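Local coordinates for protein alcohol dehydrogenase (Aeropyrum pernix, PDB 1H2B) that probably catalyses the NAD+-dependent oxidation of alcohols, as a zinc-containing member of the alcohol dehydrogenase family, at residues 100-105 and 313-318; 149-154 and 158-163; 162-167 and 354-359. One frame throughout, in Å; residues are numbered along the deposited sequence.

From the N terminus, strand 100-103 comes first; its 100-105 segment waits until 313-318 to find its partner in contact 1. Within that long loop lies contact 2, a short local closure in which 149-154, the end of the neighbouring strand 148-150 and the loop after it, meets 158-163. Contact 3 starts on the overlapping segment 162-167 and ends at 354-359, so it crosses contact 1. Between their segments both long loops hold the parallel Rossmann-type sheet that carries NAD. Contacts 1 and 3 thus bring the chain after that sheet, helix 312-323 and the C-terminal strand 354-358, back to the mixed sheet of the GroES-like fold, against which contact 2 has already laid helix 157-162.

Contact 1: 100-105 and 313-318; sequences PVILHP and VELHEL
In the GroES-like fold, Leu315 of helix 312-323 packs against the C-terminal end of strand 100-103, where Ile102, Leu103 and His104 lead from the mixed sheet toward the substrate and cofactor site. Leu315 does nearly all the touching on the helix side. With CG anti to the backbone N (chi1 -177°), its branch is held out from the helix and its two methyls divide the work. CD2 is lodged against the backbone at His104, 3.7 Å from His104 CA and also 3.7 Å from His104 N, and Leu315 CD2 lies 3.8 Å from His104 CB. The carbonyl carbon of Leu103 borders the same methyl at 4.2 Å. The other methyl turns to the sheet instead, Leu315 CD1 meeting Ile102 CD1 at a looser 4.4 Å. Ile149 on strand 148-150 and Ile171 on helix 166-181 also touch Leu315.

The imidazole of His104 is approached only obliquely by the leucine, but both its nitrogens are engaged: ND1 is hydrogen-bonded to the backbone N of Ala106 and NE2 to the backbone O of Gly310, next to the NAD-binding Val309. Together the two bonds fix the ring's rotation, and the one to Gly310 joins the strand end to the chain just before helix 312-323. On that helix Glu314 forms a salt bridge to Arg175, its OE1 lying 6.9 Å from His104 NE2. One face of the His104 ring is overlain near its rim by Pro105 CD, 3.4 Å above the plane.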
# COMPACT_ATOMS: atom_id res chain seq x y z
N PRO B 100 -5.34 -27.55 24.10
CA PRO B 100 -6.44 -26.66 23.69
C PRO B 100 -6.11 -25.95 22.39
O PRO B 100 -4.97 -25.50 22.18
CB PRO B 100 -6.55 -25.65 24.84
CG PRO B 100 -5.07 -25.60 25.38
CD PRO B 100 -4.62 -27.05 25.30
N VAL B 101 -7.13 -25.83 21.54
CA VAL B 101 -6.91 -25.30 20.19
C VAL B 101 -8.12 -24.50 19.73
O VAL B 101 -9.28 -24.69 20.21
CB VAL B 101 -6.65 -26.41 19.14
CG1 VAL B 101 -5.34 -27.18 19.45
CG2 VAL B 101 -7.85 -27.39 19.01
N ILE B 102 -7.86 -23.59 18.80
CA ILE B 102 -8.91 -22.91 18.06
C ILE B 102 -8.69 -23.24 16.60
O ILE B 102 -7.56 -23.38 16.13
CB ILE B 102 -8.93 -21.37 18.34
CG1 ILE B 102 -10.08 -20.68 17.54
CG2 ILE B 102 -7.56 -20.69 17.95
CD1 ILE B 102 -10.33 -19.25 18.10
N LEU B 103 -9.78 -23.41 15.87
CA LEU B 103 -9.68 -23.86 14.49
C LEU B 103 -10.00 -22.81 13.47
O LEU B 103 -11.11 -22.23 13.47
CB LEU B 103 -10.59 -25.08 14.21
CG LEU B 103 -10.37 -26.24 15.19
CD1 LEU B 103 -11.32 -27.43 14.85
CD2 LEU B 103 -8.93 -26.73 15.09
N HIS B 104 -9.07 -22.57 12.54
CA HIS B 104 -9.41 -21.80 11.36
C HIS B 104 -10.45 -22.57 10.54
O HIS B 104 -10.36 -23.79 10.43
CB HIS B 104 -8.16 -21.61 10.50
CG HIS B 104 -8.37 -20.63 9.39
ND1 HIS B 104 -9.02 -20.98 8.22
CD2 HIS B 104 -8.12 -19.31 9.31
CE1 HIS B 104 -9.15 -19.90 7.45
NE2 HIS B 104 -8.60 -18.87 8.10
N PRO B 105 -11.50 -21.91 10.06
CA PRO B 105 -12.58 -22.70 9.47
C PRO B 105 -12.28 -23.36 8.14
O PRO B 105 -13.07 -24.20 7.73
CB PRO B 105 -13.75 -21.70 9.36
CG PRO B 105 -13.17 -20.35 9.59
CD PRO B 105 -11.81 -20.47 10.15
N VAL B 313 -2.80 -16.22 9.30
CA VAL B 313 -2.04 -15.20 10.04
C VAL B 313 -2.98 -14.23 10.76
O VAL B 313 -2.75 -13.86 11.92
CB VAL B 313 -1.01 -14.50 9.13
CG1 VAL B 313 -0.46 -13.23 9.77
CG2 VAL B 313 0.12 -15.50 8.78
N GLU B 314 -4.04 -13.84 10.09
CA GLU B 314 -5.05 -12.95 10.70
C GLU B 314 -5.70 -13.60 11.93
O GLU B 314 -5.91 -12.94 12.94
CB GLU B 314 -6.11 -12.57 9.66
CG GLU B 314 -5.52 -11.56 8.68
CD GLU B 314 -6.34 -11.34 7.42
OE1 GLU B 314 -7.16 -12.20 7.04
OE2 GLU B 314 -6.13 -10.27 6.80
N LEU B 315 -5.99 -14.91 11.87
CA LEU B 315 -6.56 -15.57 13.06
C LEU B 315 -5.52 -15.54 14.19
O LEU B 315 -5.87 -15.27 15.35
CB LEU B 315 -6.96 -17.04 12.77
CG LEU B 315 -7.62 -17.74 13.96
CD1 LEU B 315 -8.85 -17.04 14.55
CD2 LEU B 315 -7.88 -19.17 13.46
N HIS B 316 -4.26 -15.77 13.84
CA HIS B 316 -3.22 -15.71 14.86
C HIS B 316 -3.12 -14.34 15.51
O HIS B 316 -3.02 -14.23 16.73
CB HIS B 316 -1.87 -16.08 14.22
CG HIS B 316 -0.80 -16.31 15.22
ND1 HIS B 316 -0.60 -17.53 15.82
CD2 HIS B 316 0.08 -15.46 15.78
CE1 HIS B 316 0.39 -17.42 16.70
NE2 HIS B 316 0.81 -16.17 16.69
N GLU B 317 -3.13 -13.27 14.69
CA GLU B 317 -3.13 -11.92 15.25
C GLU B 317 -4.33 -11.64 16.15
O GLU B 317 -4.22 -11.01 17.19
CB GLU B 317 -3.14 -10.90 14.11
CG GLU B 317 -1.80 -10.96 13.34
CD GLU B 317 -1.76 -10.14 12.07
OE1 GLU B 317 -2.72 -9.41 11.77
OE2 GLU B 317 -0.74 -10.22 11.37
N LEU B 318 -5.52 -12.08 15.72
CA LEU B 318 -6.69 -11.86 16.51
C LEU B 318 -6.65 -12.61 17.85
O LEU B 318 -7.03 -12.06 18.87
CB LEU B 318 -7.95 -12.22 15.66
CG LEU B 318 -9.24 -12.15 16.47
CD1 LEU B 318 -9.67 -10.73 16.91
CD2 LEU B 318 -10.32 -12.81 15.61

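Contact 2: 149-154 and 158-163; sequences IKLPKD and EKLVEM
Leu151 reaches from the loop after strand 148-150 to Leu160 and Met163, in the strand-loop-helix connection that folds helix 157-162 back over the mixed sheet of the GroES-like fold. Its backbone is still tied to the sheet, the N of Leu151 lying 3.0 Å from the O of Pro100. CB points at the helix. CG lies anti to the carbonyl carbon (chi1 -65°), and from there the two methyls fork to different partners.

CD1 meets the tip of Leu160, whose side chain crosses it at a slant; the separation of Leu151 CD1 and Leu160 CD1 is only 3.3 Å, shorter than an ordinary van der Waals contact, a closeness to be taken with some doubt. Leu160 begins to one side, but its end comes nearer the loop, and it also rests on Val82 and Tyr84 of strand 81-88.

CD2 of Leu151 meets the other partner, Met163, at a more relaxed 3.8 Å from Met163 CE. The two side chains run past each other in opposite directions, and a bend in the methionine (chi3 79°) turns its methyl to the leucine. The Met163 backbone is steadied by a hydrogen bond from its N to Leu160 O, 3.0 Å long. Ile102 of strand 100-103 and Val319 of helix 312-323 also touch Leu151.

Nearer the solvent, Lys159 and Asp154 carry opposite charges without forming a salt bridge: Lys159 NZ stays 5.4 Å from Asp154 OD2 and comes closer, 4.2 Å, to the backbone O of Asp154.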
# COMPACT_ATOMS: atom_id res chain seq x y z
N ILE B 149 -4.62 -23.63 15.64
CA ILE B 149 -3.79 -22.71 16.43
C ILE B 149 -3.86 -23.17 17.87
O ILE B 149 -4.94 -23.26 18.46
CB ILE B 149 -4.27 -21.26 16.28
CG1 ILE B 149 -3.92 -20.79 14.89
CG2 ILE B 149 -3.58 -20.38 17.37
CD1 ILE B 149 -4.45 -19.41 14.63
N LYS B 150 -2.69 -23.46 18.44
CA LYS B 150 -2.60 -23.87 19.83
C LYS B 150 -2.77 -22.69 20.77
O LYS B 150 -2.21 -21.60 20.56
CB LYS B 150 -1.22 -24.50 20.07
CG LYS B 150 -1.12 -25.84 19.53
CD LYS B 150 0.28 -26.43 19.76
CE LYS B 150 0.51 -26.79 21.19
NZ LYS B 150 1.94 -27.28 21.32
N LEU B 151 -3.58 -22.90 21.81
CA LEU B 151 -3.81 -21.92 22.84
C LEU B 151 -2.96 -22.28 24.04
O LEU B 151 -2.39 -23.39 24.12
CB LEU B 151 -5.29 -21.92 23.19
CG LEU B 151 -6.10 -21.43 21.98
CD1 LEU B 151 -7.53 -21.67 22.20
CD2 LEU B 151 -5.84 -19.94 21.79
N PRO B 152 -2.81 -21.34 24.97
CA PRO B 152 -1.98 -21.64 26.15
C PRO B 152 -2.52 -22.87 26.87
O PRO B 152 -3.73 -23.01 27.05
CB PRO B 152 -2.15 -20.38 27.00
CG PRO B 152 -2.37 -19.29 25.96
CD PRO B 152 -3.33 -19.97 24.99
N LYS B 153 -1.59 -23.75 27.24
CA LYS B 153 -1.91 -25.06 27.79
C LYS B 153 -2.77 -24.95 29.05
O LYS B 153 -3.65 -25.78 29.30
CB LYS B 153 -0.60 -25.79 28.08
CG LYS B 153 -0.80 -27.28 28.24
CD LYS B 153 0.52 -28.01 28.38
CE LYS B 153 0.24 -29.51 28.47
NZ LYS B 153 -0.34 -29.90 29.80
N ASP B 154 -2.53 -23.88 29.79
CA ASP B 154 -3.19 -23.58 31.05
C ASP B 154 -4.62 -23.00 30.94
O ASP B 154 -5.29 -22.78 31.97
CB ASP B 154 -2.31 -22.58 31.83
CG ASP B 154 -1.74 -21.46 30.94
OD1 ASP B 154 -0.72 -21.70 30.23
OD2 ASP B 154 -2.24 -20.31 30.87
N GLU B 158 -13.70 -22.50 30.56
CA GLU B 158 -14.57 -21.34 30.42
C GLU B 158 -13.97 -20.29 29.48
O GLU B 158 -14.68 -19.77 28.61
CB GLU B 158 -14.81 -20.73 31.82
CG GLU B 158 -15.68 -21.60 32.73
CD GLU B 158 -14.98 -22.85 33.28
OE1 GLU B 158 -13.71 -22.89 33.42
OE2 GLU B 158 -15.73 -23.82 33.58
N LYS B 159 -12.68 -20.00 29.61
CA LYS B 159 -12.04 -19.00 28.75
C LYS B 159 -11.94 -19.54 27.33
O LYS B 159 -12.07 -18.77 26.36
CB LYS B 159 -10.64 -18.62 29.27
CG LYS B 159 -10.67 -17.60 30.41
CD LYS B 159 -9.55 -17.77 31.47
CE LYS B 159 -8.16 -18.11 30.89
NZ LYS B 159 -7.48 -19.18 31.68
N LEU B 160 -11.65 -20.84 27.21
CA LEU B 160 -11.56 -21.47 25.86
C LEU B 160 -12.88 -21.30 25.11
O LEU B 160 -12.91 -20.91 23.92
CB LEU B 160 -11.18 -22.97 25.97
CG LEU B 160 -11.13 -23.76 24.66
CD1 LEU B 160 -10.00 -23.22 23.80
CD2 LEU B 160 -10.85 -25.20 24.95
N VAL B 161 -13.98 -21.61 25.79
CA VAL B 161 -15.29 -21.54 25.16
C VAL B 161 -15.64 -20.11 24.74
O VAL B 161 -16.21 -19.89 23.65
CB VAL B 161 -16.36 -22.07 26.18
CG1 VAL B 161 -17.79 -21.76 25.71
CG2 VAL B 161 -16.16 -23.58 26.37
N GLU B 162 -15.28 -19.13 25.57
CA GLU B 162 -15.48 -17.73 25.27
C GLU B 162 -14.70 -17.25 24.05
O GLU B 162 -15.06 -16.27 23.44
CB GLU B 162 -15.13 -16.89 26.51
CG GLU B 162 -16.27 -16.83 27.52
CD GLU B 162 -16.02 -15.83 28.65
OE1 GLU B 162 -15.22 -14.87 28.46
OE2 GLU B 162 -16.64 -16.02 29.72
N MET B 163 -13.65 -17.98 23.68
CA MET B 163 -12.88 -17.66 22.50
C MET B 163 -13.47 -18.27 21.23
O MET B 163 -12.96 -17.97 20.14
CB MET B 163 -11.45 -18.17 22.67
CG MET B 163 -10.68 -17.34 23.76
SD MET B 163 -8.93 -17.86 23.88
CE MET B 163 -8.18 -17.00 22.46

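Contact 3: 162-167 and 354-359; sequences EMAPLA and RAVLIP. With NAJ (nicotinamide-adenine-dinucleotide (acidic form)), chain I.
Arg354 lies along Pro165 with its aliphatic part and grips NAD with its head, at the cofactor-binding end of strand 354-358. Its CG rests 3.3 Å from Pro165 CG, the two side chains running in opposite directions. Bends at chi2 and chi3 carry the guanidinium onward to the nicotinamide-side phosphate, where NH1 gives a 2.7 Å hydrogen bond to NAJ O1N at 159°. The phosphate oxygen lies at the guanidinium edge, in its plane. NE forms a salt bridge with Glu80, and the side chain also touches the zinc ligands Cys54 and Asp168, so it links cofactor and metal surroundings. Putting a leucine here would probably cost O1N its hydrogen bond from NH1 and leave Glu80 without its salt bridge to NE.

Two residues on, Val356 points to the same side and its methyls separate: CG2 packs 3.6 Å from Pro165 CG, crossing the proline at about a right angle, while CG1 meets Ala164 CB at 3.9 Å. Ala164 and Pro165 are the corners of a type I turn closed by the bond from Leu166 N to Met163 O.

At the chain end, the Pro359 carboxylate forms a salt bridge with Lys335. Strand 354-358 lies between strands 44-52 (antiparallel) and 331-335 (parallel), with the turn joining helices 157-162 and 166-181 packed over it.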
# COMPACT_ATOMS: atom_id res chain seq x y z
N GLU B 162 -15.28 -19.13 25.57
CA GLU B 162 -15.48 -17.73 25.27
C GLU B 162 -14.70 -17.25 24.05
O GLU B 162 -15.06 -16.27 23.44
CB GLU B 162 -15.13 -16.89 26.51
CG GLU B 162 -16.27 -16.83 27.52
CD GLU B 162 -16.02 -15.83 28.65
OE1 GLU B 162 -15.22 -14.87 28.46
OE2 GLU B 162 -16.64 -16.02 29.72
N MET B 163 -13.65 -17.98 23.68
CA MET B 163 -12.88 -17.66 22.50
C MET B 163 -13.47 -18.27 21.23
O MET B 163 -12.96 -17.97 20.14
CB MET B 163 -11.45 -18.17 22.67
CG MET B 163 -10.68 -17.34 23.76
SD MET B 163 -8.93 -17.86 23.88
CE MET B 163 -8.18 -17.00 22.46
N ALA B 164 -14.46 -19.14 21.34
CA ALA B 164 -14.94 -19.85 20.17
C ALA B 164 -15.29 -18.91 19.01
O ALA B 164 -14.89 -19.16 17.86
CB ALA B 164 -16.18 -20.75 20.47
N PRO B 165 -16.04 -17.83 19.28
CA PRO B 165 -16.43 -16.97 18.15
C PRO B 165 -15.29 -16.31 17.44
O PRO B 165 -15.55 -15.86 16.31
CB PRO B 165 -17.36 -15.94 18.82
CG PRO B 165 -17.96 -16.76 19.93
CD PRO B 165 -16.71 -17.39 20.53
N LEU B 166 -14.09 -16.26 18.01
CA LEU B 166 -12.95 -15.66 17.28
C LEU B 166 -12.66 -16.45 15.98
O LEU B 166 -12.10 -15.89 15.02
CB LEU B 166 -11.66 -15.63 18.17
CG LEU B 166 -11.88 -14.87 19.47
CD1 LEU B 166 -10.58 -15.02 20.23
CD2 LEU B 166 -12.13 -13.35 19.22
N ALA B 167 -13.05 -17.74 15.95
CA ALA B 167 -12.72 -18.62 14.82
C ALA B 167 -13.47 -18.30 13.54
O ALA B 167 -13.04 -18.69 12.46
CB ALA B 167 -13.02 -20.08 15.20
N ARG B 354 -22.95 -13.46 20.69
CA ARG B 354 -22.79 -14.73 19.99
C ARG B 354 -23.19 -15.88 20.88
O ARG B 354 -22.69 -16.00 21.98
CB ARG B 354 -21.30 -14.87 19.65
CG ARG B 354 -20.96 -15.99 18.70
CD ARG B 354 -21.75 -15.95 17.44
NE ARG B 354 -20.99 -16.26 16.25
CZ ARG B 354 -21.36 -15.82 15.05
NH1 ARG B 354 -22.43 -15.03 14.91
NH2 ARG B 354 -20.64 -16.16 13.99
N ALA B 355 -24.04 -16.74 20.33
CA ALA B 355 -24.38 -17.98 21.02
C ALA B 355 -23.29 -19.00 20.76
O ALA B 355 -22.81 -19.14 19.63
CB ALA B 355 -25.72 -18.46 20.55
N VAL B 356 -22.90 -19.74 21.81
CA VAL B 356 -21.85 -20.78 21.67
C VAL B 356 -22.43 -22.04 22.34
O VAL B 356 -22.99 -21.94 23.45
CB VAL B 356 -20.59 -20.36 22.38
CG1 VAL B 356 -19.54 -21.44 22.33
CG2 VAL B 356 -20.00 -19.10 21.71
N LEU B 357 -22.34 -23.17 21.64
CA LEU B 357 -22.85 -24.49 22.13
C LEU B 357 -21.74 -25.30 22.73
O LEU B 357 -20.63 -25.33 22.21
CB LEU B 357 -23.54 -25.30 21.02
CG LEU B 357 -24.58 -24.48 20.25
CD1 LEU B 357 -25.21 -25.39 19.21
CD2 LEU B 357 -25.64 -23.78 21.14
N ILE B 358 -22.05 -25.96 23.85
CA ILE B 358 -21.07 -26.78 24.54
C ILE B 358 -21.63 -28.17 24.71
O ILE B 358 -22.85 -28.36 24.71
CB ILE B 358 -20.69 -26.15 25.93
CG1 ILE B 358 -21.91 -26.04 26.87
CG2 ILE B 358 -19.99 -24.78 25.76
CD1 ILE B 358 -21.54 -25.56 28.32
N PRO B 359 -20.75 -29.16 24.86
CA PRO B 359 -21.20 -30.51 25.22
C PRO B 359 -21.82 -30.52 26.63
O PRO B 359 -21.45 -29.70 27.50
CB PRO B 359 -19.90 -31.31 25.21
CG PRO B 359 -18.80 -30.30 25.46
CD PRO B 359 -19.28 -29.10 24.65
OXT PRO B 359 -22.74 -31.34 26.88
PA NAJ I . -26.28 -11.69 13.74
O1A NAJ I . -27.66 -12.21 13.50
O2A NAJ I . -25.56 -12.01 15.06
O5B NAJ I . -26.23 -10.09 13.71
C5B NAJ I . -26.99 -9.31 12.78
C4B NAJ I . -27.18 -7.98 13.48
O4B NAJ I . -27.76 -7.08 12.52
C3B NAJ I . -28.08 -8.05 14.71
O3B NAJ I . -27.50 -7.39 15.85
C2B NAJ I . -29.31 -7.34 14.16
O2B NAJ I . -30.14 -6.74 15.16
C1B NAJ I . -28.73 -6.29 13.20
N9A NAJ I . -29.67 -5.78 12.20
C8A NAJ I . -30.74 -6.41 11.55
N7A NAJ I . -31.30 -5.54 10.67
C5A NAJ I . -30.61 -4.36 10.75
C6A NAJ I . -30.72 -3.15 10.11
N6A NAJ I . -31.69 -2.89 9.22
N1A NAJ I . -29.80 -2.18 10.39
C2A NAJ I . -28.80 -2.35 11.33
N3A NAJ I . -28.72 -3.54 11.97
C4A NAJ I . -29.61 -4.52 11.69
O3 NAJ I . -25.41 -12.16 12.49
PN NAJ I . -23.85 -12.55 12.42
O1N NAJ I . -23.67 -13.96 12.74
O2N NAJ I . -23.05 -11.53 13.14
O5D NAJ I . -23.63 -12.46 10.83
C5D NAJ I . -23.72 -11.18 10.22
C4D NAJ I . -23.77 -11.34 8.71
O4D NAJ I . -22.45 -11.73 8.27
C3D NAJ I . -24.69 -12.46 8.24
O3D NAJ I . -25.15 -12.13 6.92
C2D NAJ I . -23.75 -13.67 8.16
O2D NAJ I . -24.18 -14.71 7.32
C1D NAJ I . -22.52 -12.95 7.57
N1N NAJ I . -21.22 -13.62 7.65
C2N NAJ I . -20.31 -13.27 6.69
C3N NAJ I . -19.04 -13.81 6.73
C7N NAJ I . -18.07 -13.46 5.65
O7N NAJ I . -16.89 -14.10 5.72
N7N NAJ I . -18.26 -12.54 4.69
C4N NAJ I . -18.62 -14.71 7.76
C5N NAJ I . -19.56 -14.89 8.81
C6N NAJ I . -20.84 -14.38 8.73